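Local coordinates for protein H127A/Y244A mutant of alginate lyase AlyC3 in complex with dimannuronate (PDB 7C8F) that binds dimannuronate and, as a PL7 alginate lyase, probably cleaves alginate chains by beta-elimination, at residues B[120-125]-B[203-208]; B[167-172]-B[181-186]. All blocks are in the same frame, centred on the assembly; numbering follows the deposited sequence.

Overall arrangement
Following the chain from the N terminus, strand 119-129 supplies the first half of interaction 1. Residues 167-172, in the loop after strand 157-163, then open interaction 2, which 181-186 closes just ahead of strand 189-196. Strand 203-210 completes interaction 1. The short disulfide-bonded loop is therefore nested within the longer one, and the two do not cross. Interaction 1 packs the substrate-bearing sheet on the second sheet near the centre of the chain, whereas interaction 2 joins two parts of a surface loop through the Cys169-Cys183 disulfide. Their centres are 23 Å apart and their nearest atoms about 9 Å apart, yet Gln124 and Lys170 reach the same mannuronate of the bound disaccharide.

Interaction 1: B[120-125]-B[203-208]; sequences ITFLQV and TAFDIT. With BEM (beta-D-mannopyranuronic acid), chain D.
The rings of Phe122 and Phe205 meet between the two sheets of the beta-jelly-roll sandwich characteristic of PL7 lyases. Their centroids lie 5.4 Å apart with planes at 66°, an offset edge-to-face pair in which the edge of Phe122 is directed at the face of Phe205. CE2 of Phe122 comes 3.7 Å from CE1 of Phe205. Alongside, Leu123 CD1 sits 3.7 Å from Phe205 CB. Ile207 CD1 lies 4.0 Å from Leu123 CB. Val125 CG2 meets Ile207 CG2 at 4.2 Å, the two side chains running in opposite directions. No hydrogen bond crosses, and the strand axes stay 9.7 Å apart, as expected of stacked sheets. Replacing Phe205 with an alanine would probably open a gap beside Leu123 CD1 and deprive the Phe122 ring of this aromatic partner. Phe158 extends the aromatic cluster, contacting both rings. One shell further out, Phe122 and Leu123 both lie opposite Val145 in a classic beta bulge, consistent with two consecutive side chains reaching the same interface. Gln124 points away from this interior; in one of its two conformers, with CG anti to the backbone N (chi1 -173°), Gln124 NE2 donates to O6B of the chain D mannuronate at 3.1 Å.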
loop_
_atom_site.group_PDB
_atom_site.type_symbol
_atom_site.label_atom_id
_atom_site.label_comp_id
_atom_site.label_asym_id
_atom_site.label_seq_id
_atom_site.Cartn_x
_atom_site.Cartn_y
_atom_site.Cartn_z
ATOM N N ILE B 120 19.169 0.664 21.938
ATOM C CA ILE B 120 19.154 2.097 21.644
ATOM C C ILE B 120 19.119 2.230 20.130
ATOM O O ILE B 120 20.028 1.747 19.447
ATOM C CB ILE B 120 20.389 2.822 22.210
ATOM C CG1 ILE B 120 20.382 2.780 23.740
ATOM C CG2 ILE B 120 20.423 4.292 21.696
ATOM C CD1 ILE B 120 21.761 3.007 24.368
ATOM N N THR B 121 18.086 2.891 19.604
ATOM C CA THR B 121 17.962 3.120 18.170
ATOM C C THR B 121 18.524 4.491 17.865
ATOM O O THR B 121 18.122 5.468 18.495
ATOM C CB THR B 121 16.494 3.072 17.755
ATOM O OG1 THR B 121 15.972 1.773 18.054
ATOM C CG2 THR B 121 16.322 3.385 16.255
ATOM N N PHE B 122 19.462 4.569 16.920
ATOM C CA PHE B 122 20.101 5.843 16.611
ATOM C C PHE B 122 20.031 6.264 15.146
ATOM O O PHE B 122 20.337 7.424 14.845
ATOM C CB PHE B 122 21.547 5.896 17.157
ATOM C CG PHE B 122 22.448 4.830 16.610
ATOM C CD1 PHE B 122 22.539 3.586 17.229
ATOM C CD2 PHE B 122 23.203 5.075 15.483
ATOM C CE1 PHE B 122 23.367 2.588 16.715
ATOM C CE2 PHE B 122 24.041 4.098 14.967
ATOM C CZ PHE B 122 24.124 2.841 15.586
ATOM N N LEU B 123 19.614 5.385 14.237
ATOM C CA LEU B 123 19.284 5.771 12.870
ATOM C C LEU B 123 18.028 5.024 12.479
ATOM O O LEU B 123 17.856 3.863 12.866
ATOM C CB LEU B 123 20.393 5.410 11.878
ATOM C CG LEU B 123 21.780 5.981 12.194
ATOM C CD1 LEU B 123 22.854 5.273 11.390
ATOM C CD2 LEU B 123 21.822 7.483 11.911
ATOM N N GLN B 124 17.155 5.664 11.699
ATOM C CA GLN B 124 15.894 5.035 11.344
ATOM C C GLN B 124 15.459 5.482 9.954
ATOM O O GLN B 124 15.694 6.622 9.551
ATOM C CB GLN B 124 14.829 5.367 12.403
ATOM C CG GLN B 124 13.496 4.649 12.275
ATOM C CD GLN B 124 12.724 4.631 13.591
ATOM O OE1 GLN B 124 13.252 4.221 14.626
ATOM N NE2 GLN B 124 11.474 5.072 13.554
ATOM N N VAL B 125 14.808 4.571 9.235
ATOM C CA VAL B 125 13.991 4.923 8.080
ATOM C C VAL B 125 12.570 4.563 8.472
ATOM O O VAL B 125 12.261 3.381 8.688
ATOM C CB VAL B 125 14.403 4.176 6.800
ATOM C CG1 VAL B 125 13.486 4.579 5.629
ATOM C CG2 VAL B 125 15.869 4.416 6.446
ATOM N N THR B 203 31.820 4.853 14.509
ATOM C CA THR B 203 31.569 3.921 13.420
ATOM C C THR B 203 30.766 4.659 12.357
ATOM O O THR B 203 29.802 5.364 12.680
ATOM C CB THR B 203 30.778 2.715 13.931
ATOM O OG1 THR B 203 31.560 2.020 14.920
ATOM C CG2 THR B 203 30.452 1.748 12.801
ATOM N N ALA B 204 31.161 4.491 11.101
ATOM C CA ALA B 204 30.497 5.160 9.987
ATOM C C ALA B 204 29.350 4.307 9.467
ATOM O O ALA B 204 29.508 3.103 9.230
ATOM C CB ALA B 204 31.488 5.415 8.851
ATOM N N PHE B 205 28.200 4.941 9.256
ATOM C CA PHE B 205 27.046 4.300 8.639
ATOM C C PHE B 205 26.577 5.143 7.465
ATOM O O PHE B 205 26.388 6.356 7.610
ATOM C CB PHE B 205 25.886 4.177 9.635
ATOM C CG PHE B 205 26.209 3.347 10.841
ATOM C CD1 PHE B 205 26.788 3.938 11.956
ATOM C CD2 PHE B 205 25.936 1.982 10.868
ATOM C CE1 PHE B 205 27.100 3.199 13.079
ATOM C CE2 PHE B 205 26.255 1.235 11.994
ATOM C CZ PHE B 205 26.834 1.851 13.101
ATOM N N ASP B 206 26.374 4.509 6.312
ATOM C CA ASP B 206 25.803 5.179 5.147
ATOM C C ASP B 206 24.591 4.383 4.700
ATOM O O ASP B 206 24.716 3.199 4.360
ATOM C CB ASP B 206 26.822 5.305 4.010
ATOM C CG ASP B 206 28.067 6.066 4.425
ATOM O OD1 ASP B 206 27.941 7.256 4.779
ATOM O OD2 ASP B 206 29.170 5.479 4.389
ATOM N N ILE B 207 23.424 5.020 4.728
ATOM C CA ILE B 207 22.156 4.385 4.396
ATOM C C ILE B 207 21.637 5.029 3.125
ATOM O O ILE B 207 21.393 6.243 3.097
ATOM C CB ILE B 207 21.127 4.555 5.523
ATOM C CG1 ILE B 207 21.656 3.992 6.844
ATOM C CG2 ILE B 207 19.789 3.918 5.098
ATOM C CD1 ILE B 207 20.826 4.385 8.042
ATOM N N THR B 208 21.442 4.233 2.076
ATOM C CA THR B 208 20.872 4.736 0.831
ATOM C C THR B 208 19.555 4.027 0.552
ATOM O O THR B 208 19.501 2.793 0.515
ATOM C CB THR B 208 21.821 4.546 -0.353
ATOM O OG1 THR B 208 23.058 5.203 -0.061
ATOM C CG2 THR B 208 21.219 5.167 -1.631
HETATM C C1 BEM D . 5.983 5.135 16.557
HETATM C C2 BEM D . 5.182 3.930 16.097
HETATM O O2 BEM D . 5.343 3.744 14.702
HETATM C C3 BEM D . 5.607 2.703 16.861
HETATM O O3 BEM D . 4.977 1.570 16.351
HETATM C C4 BEM D . 7.118 2.523 16.839
HETATM O O4 BEM D . 7.457 1.561 17.833
HETATM C C5 BEM D . 7.808 3.818 17.196
HETATM O O5 BEM D . 7.356 4.914 16.437
HETATM C C6 BEM D . 9.237 3.618 16.880
HETATM O O6B BEM D . 9.661 4.040 15.805
HETATM O O6A BEM D . 9.972 3.209 17.762
HETATM O O1 BEM D . 5.721 6.263 15.743
#

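Interaction 2: B[167-172]-B[181-186]; sequences VICKGS and EMCKAD. With BEM (beta-D-mannopyranuronic acid), chain C; BEM (beta-D-mannopyranuronic acid), chain D.
Cys169 and Cys183 are joined by a disulfide that ties a loop contributing Lys170 to the glycan pocket to the 3-10 turn 181-183. The SG atoms of Cys169 and Cys183 are 2.0 Å apart, and a chi3 of -80° gives the bridge a left-handed twist. Both sulfurs stand beside their own backbone N (chi1 -69° at Cys169, -75° at Cys183), an orientation that turns them toward one another. Val167 and Met182 pack together on one side of the bridge, crossing at about a right angle: Met182 SD lies 4.0 Å from Val167 CG2, and Val167 CG1 also approaches Cys183 SG, at 3.9 Å. The second subunit also reaches this patch: its Thr135 packs on Val167 and Met182, and its His136 NE2 is hydrogen-bonded to Ile168 N. Within the chain, Cys169 N is hydrogen-bonded to His140 NE2, while ND1 of that histidine is hydrogen-bonded to the sugar, so the bridged backbone probably influences how this pocket residue is placed. Lys170, directly after the bridge, turns its extended side chain away from 181-186 and into the pocket. Lys170 NZ lies between the two mannuronates, donating to carboxylate oxygen O6B of the chain C sugar at 2.9 Å and to hydroxyl O3 of the chain D sugar at 2.7 Å.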
loop_
_atom_site.group_PDB
_atom_site.type_symbol
_atom_site.label_atom_id
_atom_site.label_comp_id
_atom_site.label_asym_id
_atom_site.label_seq_id
_atom_site.Cartn_x
_atom_site.Cartn_y
_atom_site.Cartn_z
ATOM N N VAL B 167 3.059 -5.028 6.115
ATOM C CA VAL B 167 1.858 -5.438 6.832
ATOM C C VAL B 167 1.805 -4.764 8.193
ATOM O O VAL B 167 2.819 -4.672 8.902
ATOM C CB VAL B 167 1.839 -6.968 6.976
ATOM C CG1 VAL B 167 0.582 -7.447 7.757
ATOM C CG2 VAL B 167 1.926 -7.609 5.615
ATOM N N ILE B 168 0.618 -4.300 8.578
ATOM C CA ILE B 168 0.412 -3.767 9.923
ATOM C C ILE B 168 0.193 -4.939 10.870
ATOM O O ILE B 168 -0.765 -5.704 10.708
ATOM C CB ILE B 168 -0.775 -2.798 9.965
ATOM C CG1 ILE B 168 -0.507 -1.614 9.041
ATOM C CG2 ILE B 168 -0.994 -2.298 11.395
ATOM C CD1 ILE B 168 -1.623 -0.598 9.026
ATOM N N CYS B 169 1.081 -5.082 11.862
ATOM C CA CYS B 169 1.104 -6.266 12.713
ATOM C C CYS B 169 0.770 -5.981 14.167
ATOM O O CYS B 169 0.801 -6.912 14.985
ATOM C CB CYS B 169 2.468 -6.970 12.628
ATOM S SG CYS B 169 2.798 -7.751 11.054
ATOM N N LYS B 170 0.476 -4.734 14.517
ATOM C CA LYS B 170 0.125 -4.381 15.883
ATOM C C LYS B 170 -0.837 -3.206 15.846
ATOM O O LYS B 170 -1.030 -2.564 14.811
ATOM C CB LYS B 170 1.366 -4.020 16.701
ATOM C CG LYS B 170 2.014 -2.720 16.273
ATOM C CD LYS B 170 3.392 -2.518 16.920
ATOM C CE LYS B 170 3.984 -1.177 16.513
ATOM N NZ LYS B 170 5.353 -0.957 17.073
ATOM N N GLY B 171 -1.435 -2.918 16.997
ATOM C CA GLY B 171 -2.332 -1.791 17.102
ATOM C C GLY B 171 -3.711 -2.079 16.538
ATOM O O GLY B 171 -4.041 -3.183 16.101
ATOM N N SER B 172 -4.532 -1.026 16.539
ATOM C CA SER B 172 -5.934 -1.178 16.165
ATOM C C SER B 172 -6.095 -1.729 14.754
ATOM O O SER B 172 -7.050 -2.465 14.483
ATOM C CB SER B 172 -6.662 0.160 16.307
ATOM O OG SER B 172 -6.040 1.169 15.530
ATOM N N GLU B 181 1.285 -15.855 10.033
ATOM C CA GLU B 181 2.702 -16.121 9.805
ATOM C C GLU B 181 3.454 -14.855 9.413
ATOM O O GLU B 181 4.580 -14.627 9.868
ATOM C CB GLU B 181 2.846 -17.174 8.704
ATOM C CG GLU B 181 4.268 -17.633 8.445
ATOM C CD GLU B 181 4.790 -18.546 9.536
ATOM O OE1 GLU B 181 3.987 -18.970 10.395
ATOM O OE2 GLU B 181 6.005 -18.840 9.532
ATOM N N MET B 182 2.857 -14.040 8.570
ATOM C CA MET B 182 3.484 -12.814 8.089
ATOM C C MET B 182 3.825 -11.792 9.158
ATOM O O MET B 182 4.565 -10.890 8.930
ATOM C CB MET B 182 2.603 -12.151 7.042
ATOM C CG MET B 182 1.289 -11.688 7.603
ATOM S SD MET B 182 0.215 -11.121 6.290
ATOM C CE MET B 182 -1.292 -10.956 7.192
ATOM N N CYS B 183 3.269 -11.958 10.326
ATOM C CA CYS B 183 3.551 -11.070 11.441
ATOM C C CYS B 183 4.454 -11.687 12.503
ATOM O O CYS B 183 4.738 -11.029 13.506
ATOM C CB CYS B 183 2.248 -10.568 12.068
ATOM S SG CYS B 183 1.449 -9.294 11.040
ATOM N N LYS B 184 4.916 -12.916 12.303
ATOM C CA LYS B 184 5.853 -13.506 13.245
ATOM C C LYS B 184 7.183 -12.764 13.199
ATOM O O LYS B 184 7.621 -12.287 12.148
ATOM C CB LYS B 184 6.077 -14.980 12.927
ATOM C CG LYS B 184 4.858 -15.859 13.168
ATOM C CD LYS B 184 5.160 -17.304 12.810
ATOM C CE LYS B 184 4.019 -18.228 13.204
ATOM N NZ LYS B 184 4.255 -19.623 12.740
ATOM N N ALA B 185 7.843 -12.695 14.357
ATOM C CA ALA B 185 9.040 -11.870 14.475
ATOM C C ALA B 185 10.096 -12.261 13.451
ATOM O O ALA B 185 10.781 -11.392 12.900
ATOM C CB ALA B 185 9.596 -11.944 15.897
ATOM N N ASP B 186 10.205 -13.547 13.184
ATOM C CA ASP B 186 11.197 -14.009 12.240
ATOM C C ASP B 186 10.832 -13.973 10.785
ATOM O O ASP B 186 11.621 -14.280 9.972
ATOM C CB ASP B 186 11.875 -15.325 12.671
ATOM C CG ASP B 186 10.978 -16.514 12.592
ATOM O OD1 ASP B 186 9.790 -16.384 12.280
ATOM O OD2 ASP B 186 11.475 -17.636 12.863
HETATM C C1 BEM C . 8.574 0.818 17.379
HETATM C C2 BEM C . 9.271 0.145 18.557
HETATM O O2 BEM C . 8.335 -0.614 19.306
HETATM C C3 BEM C . 10.300 -0.826 18.029
HETATM O O3 BEM C . 10.815 -1.603 19.059
HETATM C C4 BEM C . 9.557 -1.839 17.234
HETATM O O4 BEM C . 10.350 -2.949 16.931
HETATM C C5 BEM C . 9.013 -1.138 16.042
HETATM O O5 BEM C . 8.099 -0.195 16.538
HETATM C C6 BEM C . 8.330 -2.106 15.164
HETATM O O6B BEM C . 7.135 -2.251 15.259
HETATM O O6A BEM C . 8.997 -2.525 14.263
HETATM C C1 BEM D . 5.983 5.135 16.557
HETATM C C2 BEM D . 5.182 3.930 16.097
HETATM O O2 BEM D . 5.343 3.744 14.702
HETATM C C3 BEM D . 5.607 2.703 16.861
HETATM O O3 BEM D . 4.977 1.570 16.351
HETATM C C4 BEM D . 7.118 2.523 16.839
HETATM O O4 BEM D . 7.457 1.561 17.833
HETATM C C5 BEM D . 7.808 3.818 17.196
HETATM O O5 BEM D . 7.356 4.914 16.437
HETATM C C6 BEM D . 9.237 3.618 16.880
HETATM O O6B BEM D . 9.661 4.040 15.805
HETATM O O6A BEM D . 9.972 3.209 17.762
HETATM O O1 BEM D . 5.721 6.263 15.743
#